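Local coordinates for protein myosin regulatory light chain (Physarum polycephalum, PDB 2BL0) that serves as a light chain in the regulatory domain of myosin II and binds a calcium ion through an EF-hand loop, at residues 22-25 with 26-29; 86-89 with 90-94; 99-102 with 103-107. One frame throughout, in Å; residues are numbered along the deposited sequence. Where two conformers were deposited one is given.

Contact 1 of 3, residues 22-25 with 26-29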
ATOM      1  N   VAL B  22       3.224   4.770 -18.520  1.00  7.60           N
ATOM      2  CA  VAL B  22       3.549   5.900 -17.657  1.00  7.11           C
ATOM      3  C   VAL B  22       4.379   6.861 -18.493  1.00  7.39           C
ATOM      4  O   VAL B  22       5.218   6.426 -19.278  1.00  7.20           O
ATOM      5  CB  VAL B  22       4.297   5.439 -16.376  1.00  7.93           C
ATOM      6  CG1 VAL B  22       4.859   6.602 -15.640  1.00  7.84           C
ATOM      7  CG2 VAL B  22       3.355   4.631 -15.470  1.00  7.09           C
ATOM      8  N   SER B  23       4.105   8.157 -18.368  1.00  7.38           N
ATOM      9  CA  SER B  23       4.811   9.184 -19.131  1.00  7.58           C
ATOM     10  C   SER B  23       6.292   9.088 -18.868  1.00  7.32           C
ATOM     11  O   SER B  23       6.698   8.837 -17.748  1.00  6.18           O
ATOM     12  CB  SER B  23       4.351  10.587 -18.720  1.00  8.16           C
ATOM     13  OG  SER B  23       5.199  11.578 -19.296  1.00  9.13           O
ATOM     14  N   ILE B  24       7.090   9.299 -19.910  1.00  7.61           N
ATOM     15  CA  ILE B  24       8.543   9.335 -19.778  1.00  7.89           C
ATOM     16  C   ILE B  24       9.012  10.427 -18.824  1.00  7.59           C
ATOM     17  O   ILE B  24      10.085  10.302 -18.230  1.00  8.60           O
ATOM     18  CB  ILE B  24       9.205   9.512 -21.182  1.00  7.93           C
ATOM     19  CG1 ILE B  24      10.694   9.148 -21.119  1.00  9.80           C
ATOM     20  CG2 ILE B  24       9.031  10.943 -21.695  1.00  8.91           C
ATOM     21  CD1 ILE B  24      10.966   7.661 -21.037  1.00 12.51           C
ATOM     22  N   GLU B  25       8.213  11.491 -18.666  1.00  7.05           N
ATOM     23  CA  GLU B  25       8.543  12.576 -17.746  1.00  7.37           C
ATOM     24  C   GLU B  25       8.492  12.163 -16.292  1.00  6.67           C
ATOM     25  O   GLU B  25       9.014  12.872 -15.423  1.00  6.74           O
ATOM     26  CB  GLU B  25       7.621  13.772 -17.952  1.00  8.19           C
ATOM     27  CG  GLU B  25       7.660  14.356 -19.358  1.00 11.30           C
ATOM     28  CD  GLU B  25       9.045  14.809 -19.795  1.00 15.84           C
ATOM     29  OE1 GLU B  25       9.300  14.822 -21.032  1.00 20.29           O
ATOM     30  OE2 GLU B  25       9.881  15.175 -18.933  1.00 19.61           O
ATOM     31  N   GLU B  26       7.862  11.021 -16.024  1.00  5.58           N
ATOM     32  CA  GLU B  26       7.846  10.460 -14.690  1.00  5.61           C
ATOM     33  C   GLU B  26       8.838   9.326 -14.430  1.00  4.97           C
ATOM     34  O   GLU B  26       8.866   8.793 -13.337  1.00  4.45           O
ATOM     35  CB  GLU B  26       6.445   9.939 -14.379  1.00  5.49           C
ATOM     36  CG  GLU B  26       5.345  10.982 -14.476  0.59  7.89           C
ATOM     37  CD  GLU B  26       5.382  11.982 -13.342  0.59 10.43           C
ATOM     38  OE1 GLU B  26       6.046  11.707 -12.326  0.59 10.00           O
ATOM     39  OE2 GLU B  26       4.728  13.048 -13.468  0.59 14.14           O
ATOM     40  N   LEU B  27       9.655   8.956 -15.406  1.00  5.06           N
ATOM     41  CA  LEU B  27      10.598   7.863 -15.221  1.00  4.83           C
ATOM     42  C   LEU B  27      11.559   8.153 -14.083  1.00  5.09           C
ATOM     43  O   LEU B  27      11.781   7.312 -13.250  1.00  3.59           O
ATOM     44  CB  LEU B  27      11.370   7.589 -16.525  1.00  5.40           C
ATOM     45  CG  LEU B  27      12.409   6.452 -16.491  1.00  5.53           C
ATOM     46  CD1 LEU B  27      11.812   5.105 -16.082  1.00  6.82           C
ATOM     47  CD2 LEU B  27      13.102   6.330 -17.833  1.00  6.54           C
ATOM     48  N   GLY B  28      12.131   9.352 -14.044  1.00  4.99           N
ATOM     49  CA  GLY B  28      13.019   9.715 -12.960  1.00  4.64           C
ATOM     50  C   GLY B  28      12.361   9.550 -11.601  1.00  4.57           C
ATOM     51  O   GLY B  28      12.926   8.923 -10.706  1.00  5.41           O
ATOM     52  N   SER B  29      11.160  10.103 -11.453  1.00  5.60           N
ATOM     53  CA  SER B  29      10.400  10.027 -10.199  1.00  5.29           C
ATOM     54  C   SER B  29      10.140   8.596  -9.761  1.00  4.90           C
ATOM     55  O   SER B  29      10.283   8.260  -8.596  1.00  3.79           O
ATOM     56  CB  SER B  29       9.072  10.777 -10.342  1.00  6.92           C
ATOM     57  OG  SER B  29       9.341  12.155 -10.507  1.00 10.64           O
TER
HETATM   58  O   HOH W   1      11.948  11.273 -16.334  1.00 24.96           O
HETATM   59  O   HOH W   2      10.609  12.339 -13.307  1.00 27.55           O

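Contact 2 of 3, residues 86-89 with 90-94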
ATOM      1  N   ASP B  86      33.358  23.307   2.956  1.00 14.17           N
ATOM      2  CA  ASP B  86      33.409  23.567   4.395  1.00 13.98           C
ATOM      3  C   ASP B  86      34.538  24.549   4.738  1.00 14.40           C
ATOM      4  O   ASP B  86      35.696  24.149   4.843  1.00 13.57           O
ATOM      5  CB  ASP B  86      33.588  22.226   5.129  1.00 13.91           C
ATOM      6  CG  ASP B  86      33.603  22.365   6.630  1.00 13.93           C
ATOM      7  OD1 ASP B  86      33.664  23.511   7.141  1.00 14.25           O
ATOM      8  OD2 ASP B  86      33.579  21.358   7.384  1.00 13.71           O
ATOM      9  N   LYS B  87      34.189  25.825   4.918  1.00 14.56           N
ATOM     10  CA  LYS B  87      35.172  26.890   5.159  1.00 15.17           C
ATOM     11  C   LYS B  87      35.863  26.847   6.520  1.00 15.03           C
ATOM     12  O   LYS B  87      37.032  27.228   6.639  1.00 14.88           O
ATOM     13  CB  LYS B  87      34.525  28.284   5.005  1.00 15.63           C
ATOM     14  CG  LYS B  87      33.661  28.508   3.780  1.00 18.12           C
ATOM     15  CD  LYS B  87      33.244  29.993   3.704  1.00 21.88           C
ATOM     16  CE  LYS B  87      32.519  30.336   2.413  1.00 22.86           C
ATOM     17  NZ  LYS B  87      32.493  31.819   2.190  1.00 25.44           N
ATOM     18  N   GLU B  88      35.149  26.398   7.548  1.00 14.80           N
ATOM     19  CA  GLU B  88      35.631  26.487   8.926  1.00 14.78           C
ATOM     20  C   GLU B  88      36.278  25.194   9.431  1.00 13.93           C
ATOM     21  O   GLU B  88      36.960  25.185  10.473  1.00 14.17           O
ATOM     22  CB  GLU B  88      34.478  26.882   9.856  1.00 15.46           C
ATOM     23  CG  GLU B  88      33.728  28.141   9.444  1.00 18.48           C
ATOM     24  CD  GLU B  88      32.633  27.908   8.409  1.00 23.38           C
ATOM     25  OE1 GLU B  88      32.169  26.748   8.210  1.00 25.55           O
ATOM     26  OE2 GLU B  88      32.221  28.906   7.778  1.00 27.72           O
ATOM     27  N   GLY B  89      36.073  24.104   8.694  1.00 12.77           N
ATOM     28  CA  GLY B  89      36.513  22.786   9.131  1.00 12.26           C
ATOM     29  C   GLY B  89      35.758  22.244  10.337  1.00 11.45           C
ATOM     30  O   GLY B  89      36.288  21.399  11.065  1.00 10.68           O
ATOM     31  N   ASN B  90      34.509  22.688  10.523  1.00 10.38           N
ATOM     32  CA  ASN B  90      33.703  22.282  11.677  1.00 10.80           C
ATOM     33  C   ASN B  90      32.514  21.390  11.328  1.00  9.95           C
ATOM     34  O   ASN B  90      31.696  21.133  12.195  1.00 10.36           O
ATOM     35  CB  ASN B  90      33.184  23.499  12.452  1.00 11.70           C
ATOM     36  CG  ASN B  90      34.278  24.266  13.155  1.00 13.58           C
ATOM     37  OD1 ASN B  90      35.243  23.688  13.647  1.00 18.49           O
ATOM     38  ND2 ASN B  90      34.124  25.588  13.219  1.00 17.74           N
ATOM     39  N   GLY B  91      32.448  20.915  10.086  1.00  8.81           N
ATOM     40  CA  GLY B  91      31.406  20.008   9.642  1.00  8.73           C
ATOM     41  C   GLY B  91      30.107  20.708   9.286  1.00  8.34           C
ATOM     42  O   GLY B  91      29.065  20.052   9.211  1.00  7.99           O
ATOM     43  N   THR B  92      30.149  22.026   9.115  1.00  8.88           N
ATOM     44  CA  THR B  92      28.941  22.789   8.798  1.00  9.90           C
ATOM     45  C   THR B  92      29.070  23.537   7.474  1.00 10.33           C
ATOM     46  O   THR B  92      30.174  23.762   6.957  1.00 11.52           O
ATOM     47  CB  THR B  92      28.542  23.784   9.940  1.00 10.11           C
ATOM     48  OG1 THR B  92      29.492  24.853  10.040  1.00 11.39           O
ATOM     49  CG2 THR B  92      28.554  23.113  11.306  1.00 10.44           C
ATOM     50  N   ILE B  93      27.915  23.872   6.929  1.00  9.82           N
ATOM     51  CA  ILE B  93      27.769  24.802   5.832  1.00 10.62           C
ATOM     52  C   ILE B  93      26.586  25.715   6.201  1.00 10.48           C
ATOM     53  O   ILE B  93      25.691  25.316   6.946  1.00 10.87           O
ATOM     54  CB  ILE B  93      27.528  24.014   4.524  1.00 11.07           C
ATOM     55  CG1 ILE B  93      27.748  24.914   3.299  1.00 15.21           C
ATOM     56  CG2 ILE B  93      26.180  23.289   4.549  1.00 10.28           C
ATOM     57  CD1 ILE B  93      26.717  24.845   2.269  1.00 18.87           C
ATOM     58  N   GLN B  94      26.604  26.949   5.732  1.00 10.17           N
ATOM     59  CA  GLN B  94      25.462  27.832   5.961  1.00  9.66           C
ATOM     60  C   GLN B  94      24.275  27.355   5.125  1.00 10.01           C
ATOM     61  O   GLN B  94      24.418  27.081   3.933  1.00  9.41           O
ATOM     62  CB  GLN B  94      25.853  29.269   5.640  1.00 10.00           C
ATOM     63  CG  GLN B  94      26.930  29.819   6.583  1.00  9.23           C
ATOM     64  CD  GLN B  94      26.496  29.816   8.041  1.00  9.96           C
ATOM     65  OE1 GLN B  94      26.983  29.000   8.839  1.00 10.22           O
ATOM     66  NE2 GLN B  94      25.589  30.751   8.403  1.00 11.13           N
TER
HETATM   67  O   HOH W   3      32.259  24.100   9.398  1.00 31.77           O
HETATM   68  O   HOH W   4      31.172  26.069   5.567  1.00 46.75           O
HETATM   69  O   HOH W   5      28.828  27.072   8.373  1.00 30.77           O

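Contact 3 of 3, residues 99-102 with 103-107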
ATOM      1  N   ARG B  99      21.157  26.327  -0.019  1.00 12.86           N
ATOM      2  CA  ARG B  99      19.989  26.656  -0.839  1.00 13.04           C
ATOM      3  C   ARG B  99      20.408  27.198  -2.208  1.00 14.15           C
ATOM      4  O   ARG B  99      19.869  26.786  -3.244  1.00 13.45           O
ATOM      5  CB  ARG B  99      19.076  27.666  -0.128  1.00 12.74           C
ATOM      6  CG  ARG B  99      18.258  27.095   1.039  1.00 10.67           C
ATOM      7  CD  ARG B  99      17.615  28.196   1.895  1.00 10.97           C
ATOM      8  NE  ARG B  99      16.605  27.748   2.867  1.00  9.18           N
ATOM      9  CZ  ARG B  99      15.359  27.422   2.558  1.00 10.03           C
ATOM     10  NH1 ARG B  99      14.941  27.470   1.296  1.00  9.07           N
ATOM     11  NH2 ARG B  99      14.507  27.047   3.514  1.00  9.68           N
ATOM     12  N   GLN B 100      21.398  28.091  -2.214  1.00 15.64           N
ATOM     13  CA  GLN B 100      21.855  28.737  -3.443  1.00 17.51           C
ATOM     14  C   GLN B 100      22.444  27.732  -4.425  1.00 18.24           C
ATOM     15  O   GLN B 100      22.206  27.823  -5.628  1.00 18.54           O
ATOM     16  CB  GLN B 100      22.912  29.801  -3.146  1.00 18.22           C
ATOM     17  CG  GLN B 100      22.333  31.169  -2.891  1.00 21.25           C
ATOM     18  CD  GLN B 100      23.265  32.042  -2.078  1.00 25.41           C
ATOM     19  OE1 GLN B 100      23.704  31.642  -0.992  1.00 30.84           O
ATOM     20  NE2 GLN B 100      23.577  33.231  -2.595  1.00 28.29           N
ATOM     21  N   LEU B 101      23.203  26.780  -3.905  1.00 19.00           N
ATOM     22  CA  LEU B 101      23.892  25.817  -4.755  1.00 19.46           C
ATOM     23  C   LEU B 101      22.879  24.882  -5.395  1.00 19.10           C
ATOM     24  O   LEU B 101      22.902  24.703  -6.614  1.00 19.45           O
ATOM     25  CB  LEU B 101      24.925  25.041  -3.948  1.00 19.96           C
ATOM     26  CG  LEU B 101      26.090  25.905  -3.436  1.00 20.72           C
ATOM     27  CD1 LEU B 101      27.040  25.050  -2.620  1.00 22.53           C
ATOM     28  CD2 LEU B 101      26.827  26.623  -4.582  1.00 21.31           C
ATOM     29  N   LEU B 102      22.000  24.321  -4.562  1.00 18.26           N
ATOM     30  CA  LEU B 102      20.886  23.473  -4.999  1.00 18.10           C
ATOM     31  C   LEU B 102      20.013  24.130  -6.071  1.00 17.75           C
ATOM     32  O   LEU B 102      19.574  23.464  -7.006  1.00 17.05           O
ATOM     33  CB  LEU B 102      19.997  23.113  -3.805  1.00 17.67           C
ATOM     34  CG  LEU B 102      20.576  22.161  -2.755  1.00 19.00           C
ATOM     35  CD1 LEU B 102      19.578  21.948  -1.635  1.00 18.76           C
ATOM     36  CD2 LEU B 102      20.987  20.828  -3.396  1.00 19.88           C
ATOM     37  N   LEU B 103      19.772  25.432  -5.931  1.00 17.25           N
ATOM     38  CA  LEU B 103      18.820  26.140  -6.788  1.00 17.61           C
ATOM     39  C   LEU B 103      19.415  26.752  -8.047  1.00 17.88           C
ATOM     40  O   LEU B 103      18.722  26.858  -9.051  1.00 18.32           O
ATOM     41  CB  LEU B 103      18.141  27.271  -6.010  1.00 17.55           C
ATOM     42  CG  LEU B 103      17.058  26.843  -5.038  1.00 17.67           C
ATOM     43  CD1 LEU B 103      16.776  27.968  -4.049  1.00 19.88           C
ATOM     44  CD2 LEU B 103      15.790  26.460  -5.800  1.00 18.91           C
ATOM     45  N   ASN B 104      20.670  27.192  -7.988  1.00 18.16           N
ATOM     46  CA  ASN B 104      21.225  28.027  -9.050  1.00 18.56           C
ATOM     47  C   ASN B 104      22.327  27.402  -9.891  1.00 18.17           C
ATOM     48  O   ASN B 104      22.684  27.945 -10.949  1.00 19.03           O
ATOM     49  CB  ASN B 104      21.673  29.359  -8.454  1.00 19.08           C
ATOM     50  CG  ASN B 104      20.523  30.083  -7.780  1.00 19.30           C
ATOM     51  OD1 ASN B 104      19.596  30.526  -8.446  1.00 22.29           O
ATOM     52  ND2 ASN B 104      20.539  30.135  -6.462  1.00 20.71           N
ATOM     53  N   LEU B 105      22.854  26.267  -9.444  1.00 16.56           N
ATOM     54  CA  LEU B 105      23.946  25.606 -10.139  1.00 16.12           C
ATOM     55  C   LEU B 105      23.589  24.161 -10.444  1.00 15.28           C
ATOM     56  O   LEU B 105      22.647  23.600  -9.875  1.00 14.37           O
ATOM     57  CB  LEU B 105      25.231  25.639  -9.298  1.00 16.07           C
ATOM     58  CG  LEU B 105      25.996  26.966  -9.195  1.00 18.16           C
ATOM     59  CD1 LEU B 105      26.101  27.689 -10.555  1.00 18.57           C
ATOM     60  CD2 LEU B 105      25.384  27.878  -8.154  1.00 19.13           C
ATOM     61  N   GLY B 106      24.362  23.585 -11.354  1.00 14.10           N
ATOM     62  CA  GLY B 106      24.260  22.177 -11.678  1.00 13.83           C
ATOM     63  C   GLY B 106      22.875  21.779 -12.139  1.00 12.79           C
ATOM     64  O   GLY B 106      22.214  22.518 -12.894  1.00 13.63           O
ATOM     65  N   ASP B 107      22.444  20.617 -11.656  1.00 11.77           N
ATOM     66  CA  ASP B 107      21.130  20.044 -11.956  1.00 11.01           C
ATOM     67  C   ASP B 107      20.110  20.639 -10.996  1.00 10.82           C
ATOM     68  O   ASP B 107      19.569  19.959 -10.125  1.00  9.18           O
ATOM     69  CB  ASP B 107      21.195  18.523 -11.807  1.00 10.66           C
ATOM     70  CG  ASP B 107      22.096  17.872 -12.840  1.00  9.89           C
ATOM     71  OD1 ASP B 107      22.438  18.529 -13.857  1.00 10.08           O
ATOM     72  OD2 ASP B 107      22.482  16.688 -12.729  1.00 11.22           O
TER

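Contact 1 of 3, residues 22-25 with 26-29
Val22 carries its CG1 opposite the backbone N (chi1 169°), and this methyl meets Glu26 CB at 3.9 Å, the two side chains crossing at about a right angle. Leu27 swings CG to the corresponding position (chi1 -180°), which brings its CD2 within 4.1 Å of Ile24 CD1. These contacts lie at the end of the first EF-hand loop, where strand 22-23 turns into helix 27-33. The turn is also knit by the backbone. Glu26 N donates to Ser23 O at 3.0 Å, and Leu27 N donates to Ile24 O at 3.2 Å, both of them i to i+3 bonds of the short 3-10 segment. Ser23 OG accepts from Glu25 N at 3.1 Å, forming an ST turn. Where the helix begins, direct bonds give way to water: one molecule donates to Ile24 O at 2.8 Å and accepts from Gly28 N, while a second does the same between Glu25 O and Ser29 N. Phe11 and Phe14 of helix 4-14 and Phe55 of the partner strand pack on Val22, and Ile46 and Leu50 of helix 40-50 cover Leu27. Calcium is bound in this loop by Asp15, Asp17, Asp19 and Lys21, and Glu26 is predicted to join them. Apolar packing and direct and water-mediated backbone bonds probably hold the turn from which Glu26 springs beside the metal loop.

Contact 2 of 3, residues 86-89 with 90-94
Asn90 begins the second half of the turn with its side chain against Glu88: ND2 lies 3.6 Å from Glu88 CB. Its backbone N donates to a water at 2.9 Å, a water that also lies in hydrogen-bonding position 2.7 Å from Asp86 OD1. Gly91, at a positive phi of 81°, follows; its N donates to Asp86 OD2 at 3.0 Å, meeting the carboxylate on the syn side, somewhat out of its plane. Thr92 contributes its N to the same central water, which Glu88 OE1 also contacts at 2.9 Å. A second water bridges Thr92 O to Glu88 OE1 and Lys87 N, and a third joins Thr92 OG1 to Gln94 OE1, the latter at 2.7 Å. Asp86 reaches into the loop because CG stands opposite the backbone N (chi1 -178°). OD1 also accepts from Gly89 N at 2.9 Å, an Asx motif, and OD2 has a further partner in Tyr131 OH. Replacing the carboxylate with an alanine here is likely to leave the amides of Gly89 and Gly91 and the hydroxyl of Tyr131 without their carboxylate acceptors, and the turn less firmly held. Beyond the loop, strand 92-94 pairs with strand 128-130. Asp86, Asn90 and Thr92 are inferred calcium ligands of this EF-hand loop, yet water lies among their groups here, so carboxylate, amides and solvent hold the loop in a ring-like form without a metal at its centre.

Contact 3 of 3, residues 99-102 with 103-107
Leu101 with Leu105 and Gln100 with Asn104 make an i to i+4 contact at the C-terminal end of helix 95-104, the helix that leaves the EF-hand loop following helix 75-85. The last helical turn is closed by three i to i+4 backbone bonds: Leu103 N to Arg99 O at 3.0 Å, Asn104 N to Gln100 O at 2.9 Å, and Leu105 N to Leu101 O at 3.2 Å. Leu105 is the first residue to leave helical geometry, and Gly106 then turns the chain at a positive phi of 58°.

Side chains line up along the same turn. Leu105 CD2 touches Leu101 CD2 at 4.1 Å, the two side chains slanting across each other, while Leu103 packs beside Arg99 O, its CB and CG each 3.3 Å away. Leu102 and Leu103 face Val114 of helix 111-118, and Arg99 extends away from the turn to form salt bridges with Glu95 and, on helix 111-118, Glu115. Another protein chain of the assembly packs an apolar side chain on Leu101, and its polar side chains form hydrogen bonds to the oxygens of Leu102 and Leu105, as a basic one does to Asp107 O. The end of this helix therefore belongs both to the EF-hand pair and to the interface between chains.

Gln100 O is gripped twice by Asn104. Since Asn104 CG lies beside the backbone N (chi1 -59°), the side chain turns back toward the preceding turn, and ND2 donates to Gln100 O at 3.0 Å, in the carbonyl plane and on a lone pair, while the backbone N of Asn104 donates to the same oxygen.

Contact 1 belongs to the first EF-hand, and contacts 2 and 3 both belong to the hand built on helices 75-85 and 95-104, where strand 92-94 runs directly into helix 95-104. Contacts 1 and 3 are partly buried; contact 2 is a surface turn. Their chemistry follows their place. The loop of contact 2 is built on a carboxylate and three waters, the strand-to-helix junction of contact 1 on apolar side chains and the backbone bonds of its turn, with two waters at its helical start, and the helix end of contact 3 on backbone bonds, leucines and a side-chain amide, with another protein chain close by. Contacts 2 and 3 approach within about 5 Å at their nearest atoms without touching, whereas contact 1 lies across the chain's centre from contact 2.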